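Local coordinates for protein probable AP endonuclease (African swine fever virus, PDB 6KI3) that probably cleaves DNA on the 5' side of abasic sites as a zinc-dependent repair endonuclease, with 3' exonuclease activity that removes mismatches, at residues A[46-51]-A[274-279]; A[184-189]-A[236-241]. One frame throughout, in Å; residues are numbered along the deposited sequence.

Contact 1. Residues A[46-51]-A[274-279]. With ZN (zinc ion), chain J; nucleotides of chain C.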
ATOM      1  N   SER A  46       7.104  -9.017   2.402  1.00 29.05           N
ATOM      2  CA  SER A  46       6.430  -8.257   1.360  1.00 28.85           C
ATOM      3  C   SER A  46       7.331  -7.120   0.896  1.00 24.82           C
ATOM      4  O   SER A  46       8.384  -6.849   1.481  1.00 27.09           O
ATOM      5  CB  SER A  46       5.079  -7.710   1.844  1.00 27.71           C
ATOM      6  OG  SER A  46       5.249  -6.753   2.875  1.00 27.75           O
ATOM      7  N   ALA A  47       6.901  -6.457  -0.174  1.00 24.20           N
ATOM      8  CA  ALA A  47       7.600  -5.311  -0.741  1.00 24.46           C
ATOM      9  C   ALA A  47       6.658  -4.612  -1.709  1.00 23.45           C
ATOM     10  O   ALA A  47       5.663  -5.189  -2.157  1.00 23.27           O
ATOM     11  CB  ALA A  47       8.894  -5.725  -1.451  1.00 19.30           C
ATOM     12  N   GLN A  48       6.938  -3.359  -1.984  1.00 20.19           N
ATOM     13  CA  GLN A  48       6.208  -2.549  -2.937  1.00 23.70           C
ATOM     14  C   GLN A  48       7.151  -1.832  -3.927  1.00 22.49           C
ATOM     15  O   GLN A  48       8.134  -1.289  -3.545  1.00 21.80           O
ATOM     16  CB  GLN A  48       5.289  -1.569  -2.238  1.00 22.24           C
ATOM     17  CG  GLN A  48       4.475  -0.714  -3.175  1.00 24.06           C
ATOM     18  CD  GLN A  48       3.496   0.191  -2.456  1.00 24.38           C
ATOM     19  OE1 GLN A  48       2.435  -0.219  -2.089  1.00 24.68           O
ATOM     20  NE2 GLN A  48       3.869   1.407  -2.269  1.00 22.56           N
ATOM     21  N   VAL A  49       6.823  -1.843  -5.200  1.00 21.19           N
ATOM     22  CA  VAL A  49       7.658  -1.230  -6.224  1.00 21.78           C
ATOM     23  C   VAL A  49       6.777  -0.521  -7.243  1.00 20.07           C
ATOM     24  O   VAL A  49       5.581  -0.790  -7.364  1.00 24.04           O
ATOM     25  CB  VAL A  49       8.557  -2.261  -6.944  1.00 18.69           C
ATOM     26  CG1 VAL A  49       9.627  -2.798  -6.005  1.00 18.96           C
ATOM     27  CG2 VAL A  49       7.714  -3.398  -7.507  1.00 19.42           C
ATOM     28  N   PHE A  50       7.394   0.404  -7.976  1.00 22.13           N
ATOM     29  CA  PHE A  50       6.807   0.984  -9.177  1.00 24.63           C
ATOM     30  C   PHE A  50       7.367   0.245 -10.385  1.00 25.79           C
ATOM     31  O   PHE A  50       8.582   0.257 -10.613  1.00 28.79           O
ATOM     32  CB  PHE A  50       7.121   2.477  -9.297  1.00 27.48           C
ATOM     33  CG  PHE A  50       6.377   3.348  -8.327  1.00 27.37           C
ATOM     34  CD1 PHE A  50       5.014   3.554  -8.462  1.00 27.31           C
ATOM     35  CD2 PHE A  50       7.048   3.993  -7.301  1.00 24.69           C
ATOM     36  CE1 PHE A  50       4.328   4.365  -7.576  1.00 28.66           C
ATOM     37  CE2 PHE A  50       6.370   4.806  -6.414  1.00 25.19           C
ATOM     38  CZ  PHE A  50       5.009   4.992  -6.551  1.00 26.55           C
ATOM     39  N   ILE A  51       6.490  -0.408 -11.154  1.00 23.31           N
ATOM     40  CA  ILE A  51       6.908  -0.946 -12.446  1.00 27.29           C
ATOM     41  C   ILE A  51       6.693   0.057 -13.568  1.00 28.74           C
ATOM     42  O   ILE A  51       7.152  -0.181 -14.697  1.00 28.55           O
ATOM     43  CB  ILE A  51       6.178  -2.261 -12.783  1.00 25.21           C
ATOM     44  CG1 ILE A  51       4.685  -2.008 -12.998  1.00 29.30           C
ATOM     45  CG2 ILE A  51       6.404  -3.291 -11.688  1.00 24.70           C
ATOM     46  CD1 ILE A  51       3.897  -3.260 -13.320  1.00 31.68           C
ATOM     47  N   ILE A 274       2.851  -2.637   4.243  1.00 27.46           N
ATOM     48  CA  ILE A 274       3.949  -1.970   3.554  1.00 26.67           C
ATOM     49  C   ILE A 274       4.219  -0.638   4.240  1.00 28.42           C
ATOM     50  O   ILE A 274       3.304   0.174   4.413  1.00 25.63           O
ATOM     51  CB  ILE A 274       3.633  -1.753   2.062  1.00 24.71           C
ATOM     52  CG1 ILE A 274       3.262  -3.077   1.390  1.00 25.24           C
ATOM     53  CG2 ILE A 274       4.814  -1.103   1.360  1.00 21.57           C
ATOM     54  CD1 ILE A 274       4.413  -4.047   1.268  1.00 23.71           C
ATOM     55  N   LEU A 275       5.473  -0.419   4.628  1.00 25.88           N
ATOM     56  CA  LEU A 275       5.917   0.877   5.129  1.00 25.94           C
ATOM     57  C   LEU A 275       6.440   1.704   3.962  1.00 25.53           C
ATOM     58  O   LEU A 275       7.256   1.223   3.171  1.00 24.00           O
ATOM     59  CB  LEU A 275       7.006   0.718   6.193  1.00 27.76           C
ATOM     60  CG  LEU A 275       6.636   0.191   7.584  1.00 30.58           C
ATOM     61  CD1 LEU A 275       6.335  -1.303   7.575  1.00 28.79           C
ATOM     62  CD2 LEU A 275       7.744   0.508   8.579  1.00 30.85           C
ATOM     63  N   GLU A 276       5.971   2.941   3.853  1.00 25.38           N
ATOM     64  CA  GLU A 276       6.327   3.818   2.740  1.00 30.48           C
ATOM     65  C   GLU A 276       7.152   4.983   3.281  1.00 31.43           C
ATOM     66  O   GLU A 276       6.614   6.034   3.636  1.00 29.38           O
ATOM     67  CB  GLU A 276       5.073   4.300   2.015  1.00 24.55           C
ATOM     68  CG  GLU A 276       4.118   3.180   1.640  1.00 27.09           C
ATOM     69  CD  GLU A 276       2.885   3.684   0.918  1.00 27.71           C
ATOM     70  OE1 GLU A 276       2.846   3.603  -0.329  1.00 23.96           O
ATOM     71  OE2 GLU A 276       1.957   4.169   1.599  1.00 25.64           O
ATOM     72  N   ARG A 277       8.450   4.822   3.269  1.00 29.38           N
ATOM     73  CA  ARG A 277       9.330   5.849   3.736  1.00 34.14           C
ATOM     74  C   ARG A 277      10.191   6.399   2.660  1.00 36.64           C
ATOM     75  O   ARG A 277      10.774   5.682   1.943  1.00 38.72           O
ATOM     76  CB  ARG A 277      10.270   5.335   4.792  1.00 34.63           C
ATOM     77  CG  ARG A 277       9.661   4.953   6.089  1.00 33.76           C
ATOM     78  CD  ARG A 277       8.926   6.029   6.820  1.00 30.03           C
ATOM     79  NE  ARG A 277       8.053   5.282   7.661  1.00 32.31           N
ATOM     80  CZ  ARG A 277       6.849   4.905   7.321  1.00 30.18           C
ATOM     81  NH1 ARG A 277       6.310   5.295   6.213  1.00 28.80           N
ATOM     82  NH2 ARG A 277       6.169   4.178   8.128  1.00 33.50           N
ATOM     83  N   ASN A 278      10.256   7.692   2.590  1.00 38.49           N
ATOM     84  CA  ASN A 278      11.096   8.351   1.678  1.00 44.52           C
ATOM     85  C   ASN A 278      12.080   9.162   2.490  1.00 48.68           C
ATOM     86  O   ASN A 278      11.686   9.918   3.328  1.00 47.84           O
ATOM     87  CB  ASN A 278      10.284   9.364   0.902  1.00 45.60           C
ATOM     88  CG  ASN A 278       9.534   8.785  -0.261  1.00 54.79           C
ATOM     89  OD1 ASN A 278       9.550   7.593  -0.511  1.00 55.73           O
ATOM     90  ND2 ASN A 278       8.860   9.657  -0.993  1.00 52.84           N
ATOM     91  N   LEU A 279      13.366   8.964   2.259  1.00 51.75           N
ATOM     92  CA  LEU A 279      14.420   9.792   2.818  1.00 51.90           C
ATOM     93  C   LEU A 279      15.398  10.132   1.700  1.00 53.58           C
ATOM     94  O   LEU A 279      15.400   9.506   0.635  1.00 53.39           O
ATOM     95  CB  LEU A 279      15.117   9.093   4.001  1.00 46.21           C
ATOM     96  CG  LEU A 279      14.287   9.087   5.298  1.00 43.87           C
ATOM     97  CD1 LEU A 279      15.088   8.682   6.529  1.00 47.88           C
ATOM     98  CD2 LEU A 279      13.661  10.454   5.543  1.00 47.88           C
TER
HETATM   99 ZN    ZN J 302       0.132   4.754   0.354  1.00 28.15          ZN
ATOM    100  O5' 3DR C   1       2.685   7.145  -1.071  1.00 33.08           O
ATOM    101  P   3DR C   1       1.125   7.537  -1.061  1.00 26.94           P
ATOM    102  OP1 3DR C   1       0.614   7.018  -2.383  1.00 29.09           O
ATOM    103  OP2 3DR C   1       0.594   6.810   0.148  1.00 28.08           O
ATOM    104  OP3 3DR C   1       1.118   9.042  -0.951  1.00 30.61           O
ATOM    105  C2' 3DR C   1       6.278   5.392  -2.936  1.00 25.79           C
ATOM    106  C5' 3DR C   1       3.475   7.279  -2.251  1.00 27.94           C
ATOM    107  C4' 3DR C   1       4.937   7.090  -1.868  1.00 28.69           C
ATOM    108  O4' 3DR C   1       5.047   5.967  -0.991  1.00 30.08           O
ATOM    109  C1' 3DR C   1       6.002   5.026  -1.485  1.00 26.98           C
ATOM    110  C3' 3DR C   1       5.817   6.828  -3.077  1.00 27.44           C
ATOM    111  O3' 3DR C   1       6.959   7.683  -3.015  1.00 31.46           O
ATOM    112  P    DC C   2       7.018   9.032  -3.885  1.00 38.81           P
ATOM    113  OP1  DC C   2       8.005   9.925  -3.240  1.00 34.27           O
ATOM    114  OP2  DC C   2       5.629   9.496  -4.106  1.00 40.32           O
ATOM    115  O5'  DC C   2       7.596   8.560  -5.297  1.00 34.77           O
ATOM    116  C5'  DC C   2       8.940   8.117  -5.401  1.00 29.36           C
ATOM    117  C4'  DC C   2       9.181   7.469  -6.750  1.00 35.15           C
ATOM    118  O4'  DC C   2       9.036   8.461  -7.799  1.00 27.90           O
ATOM    119  C3'  DC C   2      10.563   6.861  -6.940  1.00 31.23           C
ATOM    120  O3'  DC C   2      10.459   5.724  -7.785  1.00 33.48           O
ATOM    121  C2'  DC C   2      11.339   7.997  -7.604  1.00 33.01           C
ATOM    122  C1'  DC C   2      10.266   8.644  -8.473  1.00 32.90           C
ATOM    123  N1   DC C   2      10.466  10.107  -8.680  1.00 33.30           N
ATOM    124  C2   DC C   2      10.148  10.683  -9.915  1.00 31.96           C
ATOM    125  O2   DC C   2       9.710   9.964 -10.821  1.00 33.07           O
ATOM    126  N3   DC C   2      10.331  12.016 -10.083  1.00 33.21           N
ATOM    127  C4   DC C   2      10.804  12.757  -9.081  1.00 36.05           C
ATOM    128  N4   DC C   2      10.968  14.068  -9.295  1.00 34.16           N
ATOM    129  C5   DC C   2      11.132  12.189  -7.814  1.00 31.82           C
ATOM    130  C6   DC C   2      10.949  10.874  -7.660  1.00 32.49           C
TER

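Contact 2. Residues A[184-189]-A[236-241]. With ZN (zinc ion), chain I; ZN (zinc ion), chain J; nucleotides of chain C; nucleotides of chain B.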
ATOM      1  N   ASP A 184      -4.320   3.063   3.922  1.00 25.52           N
ATOM      2  CA  ASP A 184      -3.153   3.870   4.258  1.00 25.37           C
ATOM      3  C   ASP A 184      -3.495   4.673   5.508  1.00 26.39           C
ATOM      4  O   ASP A 184      -4.342   5.573   5.464  1.00 24.23           O
ATOM      5  CB  ASP A 184      -2.760   4.778   3.094  1.00 24.05           C
ATOM      6  CG  ASP A 184      -1.366   5.358   3.249  1.00 26.72           C
ATOM      7  OD1 ASP A 184      -1.029   5.830   4.354  1.00 28.44           O
ATOM      8  OD2 ASP A 184      -0.600   5.335   2.261  1.00 24.31           O
ATOM      9  N   THR A 185      -2.837   4.342   6.622  1.00 27.95           N
ATOM     10  CA  THR A 185      -3.183   4.952   7.903  1.00 28.31           C
ATOM     11  C   THR A 185      -2.917   6.453   7.902  1.00 28.38           C
ATOM     12  O   THR A 185      -3.676   7.225   8.497  1.00 30.39           O
ATOM     13  CB  THR A 185      -2.410   4.273   9.035  1.00 29.00           C
ATOM     14  OG1 THR A 185      -1.002   4.355   8.773  1.00 25.75           O
ATOM     15  CG2 THR A 185      -2.815   2.812   9.154  1.00 27.24           C
ATOM     16  N   ALA A 186      -1.841   6.887   7.240  1.00 29.46           N
ATOM     17  CA  ALA A 186      -1.554   8.314   7.147  1.00 28.35           C
ATOM     18  C   ALA A 186      -2.616   9.067   6.358  1.00 30.53           C
ATOM     19  O   ALA A 186      -2.783  10.275   6.563  1.00 31.63           O
ATOM     20  CB  ALA A 186      -0.182   8.538   6.508  1.00 24.38           C
ATOM     21  N   HIS A 187      -3.341   8.383   5.471  1.00 30.16           N
ATOM     22  CA  HIS A 187      -4.330   9.058   4.638  1.00 29.93           C
ATOM     23  C   HIS A 187      -5.659   9.221   5.363  1.00 31.29           C
ATOM     24  O   HIS A 187      -6.260  10.300   5.331  1.00 29.42           O
ATOM     25  CB  HIS A 187      -4.523   8.295   3.328  1.00 26.25           C
ATOM     26  CG  HIS A 187      -3.323   8.322   2.436  1.00 27.86           C
ATOM     27  ND1 HIS A 187      -3.338   7.823   1.151  1.00 29.97           N
ATOM     28  CD2 HIS A 187      -2.070   8.790   2.644  1.00 27.68           C
ATOM     29  CE1 HIS A 187      -2.146   7.983   0.606  1.00 26.80           C
ATOM     30  NE2 HIS A 187      -1.358   8.565   1.492  1.00 27.75           N
ATOM     31  N   ILE A 188      -6.140   8.159   6.018  1.00 28.47           N
ATOM     32  CA  ILE A 188      -7.382   8.278   6.778  1.00 34.82           C
ATOM     33  C   ILE A 188      -7.200   9.244   7.938  1.00 32.80           C
ATOM     34  O   ILE A 188      -8.152   9.917   8.354  1.00 33.40           O
ATOM     35  CB  ILE A 188      -7.870   6.895   7.258  1.00 32.73           C
ATOM     36  CG1 ILE A 188      -6.919   6.307   8.303  1.00 31.41           C
ATOM     37  CG2 ILE A 188      -8.028   5.944   6.079  1.00 30.24           C
ATOM     38  CD1 ILE A 188      -7.454   5.060   8.975  1.00 33.69           C
ATOM     39  N   TRP A 189      -5.982   9.336   8.474  1.00 31.40           N
ATOM     40  CA  TRP A 189      -5.676  10.368   9.458  1.00 34.22           C
ATOM     41  C   TRP A 189      -5.780  11.753   8.835  1.00 36.88           C
ATOM     42  O   TRP A 189      -6.418  12.654   9.393  1.00 38.46           O
ATOM     43  CB  TRP A 189      -4.279  10.135  10.032  1.00 32.23           C
ATOM     44  CG  TRP A 189      -3.742  11.275  10.842  1.00 34.17           C
ATOM     45  CD1 TRP A 189      -2.990  12.320  10.389  1.00 35.48           C
ATOM     46  CD2 TRP A 189      -3.898  11.476  12.252  1.00 37.45           C
ATOM     47  NE1 TRP A 189      -2.675  13.164  11.426  1.00 35.86           N
ATOM     48  CE2 TRP A 189      -3.220  12.667  12.582  1.00 37.93           C
ATOM     49  CE3 TRP A 189      -4.547  10.766  13.266  1.00 37.78           C
ATOM     50  CZ2 TRP A 189      -3.172  13.164  13.882  1.00 36.87           C
ATOM     51  CZ3 TRP A 189      -4.500  11.262  14.557  1.00 39.65           C
ATOM     52  CH2 TRP A 189      -3.818  12.449  14.854  1.00 40.53           C
ATOM     53  N   ASP A 236      -0.670  15.284   2.744  1.00 35.54           N
ATOM     54  CA  ASP A 236      -0.051  13.984   2.969  1.00 32.18           C
ATOM     55  C   ASP A 236       1.443  14.166   3.206  1.00 32.67           C
ATOM     56  O   ASP A 236       2.186  14.518   2.283  1.00 33.33           O
ATOM     57  CB  ASP A 236      -0.310  13.064   1.778  1.00 29.43           C
ATOM     58  CG  ASP A 236       0.244  11.673   1.987  1.00 30.29           C
ATOM     59  OD1 ASP A 236       0.210  11.186   3.136  1.00 29.99           O
ATOM     60  OD2 ASP A 236       0.716  11.070   1.001  1.00 29.97           O
ATOM     61  N   ARG A 237       1.882  13.917   4.440  1.00 29.43           N
ATOM     62  CA  ARG A 237       3.297  13.932   4.803  1.00 32.57           C
ATOM     63  C   ARG A 237       3.595  12.672   5.605  1.00 31.20           C
ATOM     64  O   ARG A 237       3.219  12.576   6.778  1.00 31.89           O
ATOM     65  CB  ARG A 237       3.657  15.184   5.606  1.00 35.57           C
ATOM     66  CG  ARG A 237       3.488  16.490   4.851  1.00 36.24           C
ATOM     67  CD  ARG A 237       4.367  16.535   3.611  1.00 35.21           C
ATOM     68  NE  ARG A 237       3.574  16.707   2.398  1.00 41.69           N
ATOM     69  CZ  ARG A 237       3.300  17.884   1.845  1.00 45.47           C
ATOM     70  NH1 ARG A 237       2.564  17.944   0.742  1.00 45.17           N
ATOM     71  NH2 ARG A 237       3.761  19.000   2.391  1.00 42.68           N
ATOM     72  N   HIS A 238       4.273  11.712   4.981  1.00 33.03           N
ATOM     73  CA  HIS A 238       4.566  10.451   5.647  1.00 30.32           C
ATOM     74  C   HIS A 238       5.672  10.625   6.682  1.00 32.24           C
ATOM     75  O   HIS A 238       6.541  11.493   6.562  1.00 33.84           O
ATOM     76  CB  HIS A 238       4.975   9.386   4.628  1.00 30.67           C
ATOM     77  CG  HIS A 238       3.853   8.925   3.752  1.00 30.21           C
ATOM     78  ND1 HIS A 238       3.978   7.867   2.878  1.00 29.81           N
ATOM     79  CD2 HIS A 238       2.584   9.375   3.618  1.00 28.59           C
ATOM     80  CE1 HIS A 238       2.835   7.688   2.240  1.00 27.62           C
ATOM     81  NE2 HIS A 238       1.972   8.590   2.672  1.00 27.84           N
ATOM     82  N   ALA A 239       5.633   9.778   7.708  1.00 28.62           N
ATOM     83  CA  ALA A 239       6.629   9.802   8.767  1.00 27.36           C
ATOM     84  C   ALA A 239       6.779   8.400   9.338  1.00 27.40           C
ATOM     85  O   ALA A 239       5.895   7.551   9.194  1.00 29.01           O
ATOM     86  CB  ALA A 239       6.256  10.799   9.871  1.00 27.01           C
ATOM     87  N   SER A 240       7.916   8.165   9.987  1.00 28.75           N
ATOM     88  CA  SER A 240       8.175   6.867  10.593  1.00 30.76           C
ATOM     89  C   SER A 240       7.239   6.626  11.772  1.00 34.13           C
ATOM     90  O   SER A 240       6.782   7.562  12.434  1.00 32.12           O
ATOM     91  CB  SER A 240       9.631   6.771  11.051  1.00 33.08           C
ATOM     92  OG  SER A 240      10.508   6.675   9.943  1.00 32.23           O
ATOM     93  N   LEU A 241       6.956   5.349  12.028  1.00 35.31           N
ATOM     94  CA  LEU A 241       6.038   4.977  13.097  1.00 36.29           C
ATOM     95  C   LEU A 241       6.534   5.508  14.436  1.00 38.27           C
ATOM     96  O   LEU A 241       7.721   5.404  14.759  1.00 38.30           O
ATOM     97  CB  LEU A 241       5.884   3.457  13.153  1.00 34.98           C
ATOM     98  CG  LEU A 241       5.496   2.757  11.846  1.00 33.09           C
ATOM     99  CD1 LEU A 241       5.374   1.254  12.056  1.00 31.10           C
ATOM    100  CD2 LEU A 241       4.207   3.334  11.275  1.00 29.97           C
TER
HETATM  101 ZN    ZN I 301       0.637   9.064   1.160  1.00 26.03          ZN
HETATM  102 ZN    ZN J 302       0.132   4.754   0.354  1.00 28.15          ZN
ATOM    103  O5' 3DR C   1       2.685   7.145  -1.071  1.00 33.08           O
ATOM    104  P   3DR C   1       1.125   7.537  -1.061  1.00 26.94           P
ATOM    105  OP1 3DR C   1       0.614   7.018  -2.383  1.00 29.09           O
ATOM    106  OP2 3DR C   1       0.594   6.810   0.148  1.00 28.08           O
ATOM    107  OP3 3DR C   1       1.118   9.042  -0.951  1.00 30.61           O
ATOM    108  C2' 3DR C   1       6.278   5.392  -2.936  1.00 25.79           C
ATOM    109  C5' 3DR C   1       3.475   7.279  -2.251  1.00 27.94           C
ATOM    110  C4' 3DR C   1       4.937   7.090  -1.868  1.00 28.69           C
ATOM    111  O4' 3DR C   1       5.047   5.967  -0.991  1.00 30.08           O
ATOM    112  C1' 3DR C   1       6.002   5.026  -1.485  1.00 26.98           C
ATOM    113  C3' 3DR C   1       5.817   6.828  -3.077  1.00 27.44           C
ATOM    114  O3' 3DR C   1       6.959   7.683  -3.015  1.00 31.46           O
TER
ATOM    115  P    DC B   8       7.892  20.374  -2.354  1.00 57.46           P
ATOM    116  OP1  DC B   8       8.514  20.866  -1.103  1.00 50.01           O
ATOM    117  OP2  DC B   8       8.727  20.151  -3.555  1.00 53.70           O
ATOM    118  O5'  DC B   8       7.110  19.018  -2.034  1.00 52.29           O
ATOM    119  C5'  DC B   8       6.047  19.025  -1.091  1.00 44.20           C
ATOM    120  C4'  DC B   8       4.970  18.026  -1.476  1.00 44.88           C
ATOM    121  O4'  DC B   8       4.361  18.417  -2.715  1.00 37.04           O
ATOM    122  C3'  DC B   8       5.464  16.611  -1.727  1.00 42.86           C
ATOM    123  O3'  DC B   8       5.419  15.861  -0.519  1.00 42.89           O
ATOM    124  C2'  DC B   8       4.474  16.058  -2.771  1.00 41.34           C
ATOM    125  C1'  DC B   8       3.695  17.295  -3.237  1.00 39.25           C
ATOM    126  N1   DC B   8       3.615  17.429  -4.719  1.00 40.62           N
ATOM    127  C2   DC B   8       2.409  17.152  -5.372  1.00 39.40           C
ATOM    128  O2   DC B   8       1.427  16.805  -4.703  1.00 41.48           O
ATOM    129  N3   DC B   8       2.349  17.275  -6.721  1.00 38.38           N
ATOM    130  C4   DC B   8       3.429  17.654  -7.404  1.00 39.71           C
ATOM    131  N4   DC B   8       3.321  17.761  -8.733  1.00 39.60           N
ATOM    132  C5   DC B   8       4.668  17.938  -6.757  1.00 40.72           C
ATOM    133  C6   DC B   8       4.715  17.812  -5.426  1.00 39.07           C
TER

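Contact 1. Residues A[46-51]-A[274-279]
Gln-48 and Glu-276 meet inside the TIM barrel through a hydrogen bond from NE2 of Gln-48 to OE1 of Glu-276, 3.1 Å long with an N-H...O angle of 153°. OE1 of Glu-276 lies close to the amide plane of Gln-48, whereas NE2 approaches the carboxylate from its anti side and out of its plane, the two planes standing 82° apart. The other carboxylate oxygen, Glu-276 OE2, binds a zinc ion at 2.3 Å, and this metal also holds OP2 of the abasic-site analogue at the start of DNA chain C. CE2 of Phe-50 lies 3.5 Å from C2' of that sugar, whose C3' is at the ring edge. Deeper along the strands, CG2 of Ile-274 lies 3.7 Å from CB of Gln-48, while CD1 of Ile-274 reaches OG of Ser-46 at 3.3 Å. With CG anti to the backbone N (chi1 -179°) and the chain extended, Gln-48 carries its amide toward the metal. There its OE1 bonds to NE2 of His-223, itself a zinc ligand through ND1. OE2 takes the zinc and Asn-225 while OE1 takes the Gln-48 amide, which would limit carboxylate rotation; touching two ligands of one metal, Gln-48 is consistent with a second-shell residue.

Contact 2. Residues A[184-189]-A[236-241]
His-187, Asp-236 and His-238 close on one zinc ion of the trinuclear site in this endonuclease IV-like TIM barrel, joining the first turn of helix 185-190 to the loop and short strand at 236-241. Metal bonds carry the contact. NE2 of His-187 and NE2 of His-238 each lie 2.1 Å from the zinc, and OD2 of Asp-236 is 2.0 Å from it. The abasic-site phosphate of chain C adds OP2 and OP3, and OP2 also reaches the second zinc, which Asp-184 OD2 binds at 2.1 Å. One phosphate oxygen therefore bridges the two metals.

Among the flat groups, the imidazoles meet rim to rim with planes at 43°, and NE2 of His-187 lies at the edge of the His-238 ring. The carboxylate of Asp-236 stands almost perpendicular to the His-187 ring, 88° between planes, while CG of Asp-184 sits 3.5 Å above the centre of that ring. The nonpolar part is slight: CB of Ala-186 comes within 4.1 Å of CD2 of His-238.

Hydrogen bonds form the second shell. His-187 ND1 is bonded to the carbonyl of Thr-148 and His-238 ND1 probably to that of Glu-276, an arrangement consistent with holding each NE2 toward the metal. Asp-184 N-caps the helix through a weak bond from Ala-186 N to its OD1, which Asn-225 also meets. Arg-237 bends back to its neighbour, NE lying 2.6 Å from Asp-236 O and above the carbonyl plane, while its NH1 approaches C4' of a deoxycytidine of DNA chain B at 3.3 Å.

Overall arrangement
Contacts 1 and 2 lie about 14 Å apart, centre to centre, within the same TIM barrel, and both reach its sheet. In chain order, 46-51 comes first, then 184-189 and 236-241, with 274-279 last, so the pairing of contact 2 falls wholly between the two halves of contact 1. Strands 46-49 and 272-275 each run parallel to strand 6-10, which separates them in the sheet, whereas 238-239 pairs antiparallel with 220-227. The contacts share one zinc ion: Glu-276 OE2 and Asp-184 OD2 approach to 2.9 Å because both bind it, with Glu-147 and His-223 as further ligands. Three of the four segments supply ligands to zinc ions that hold one DNA phosphate, and 46-51 supports one of those ligands.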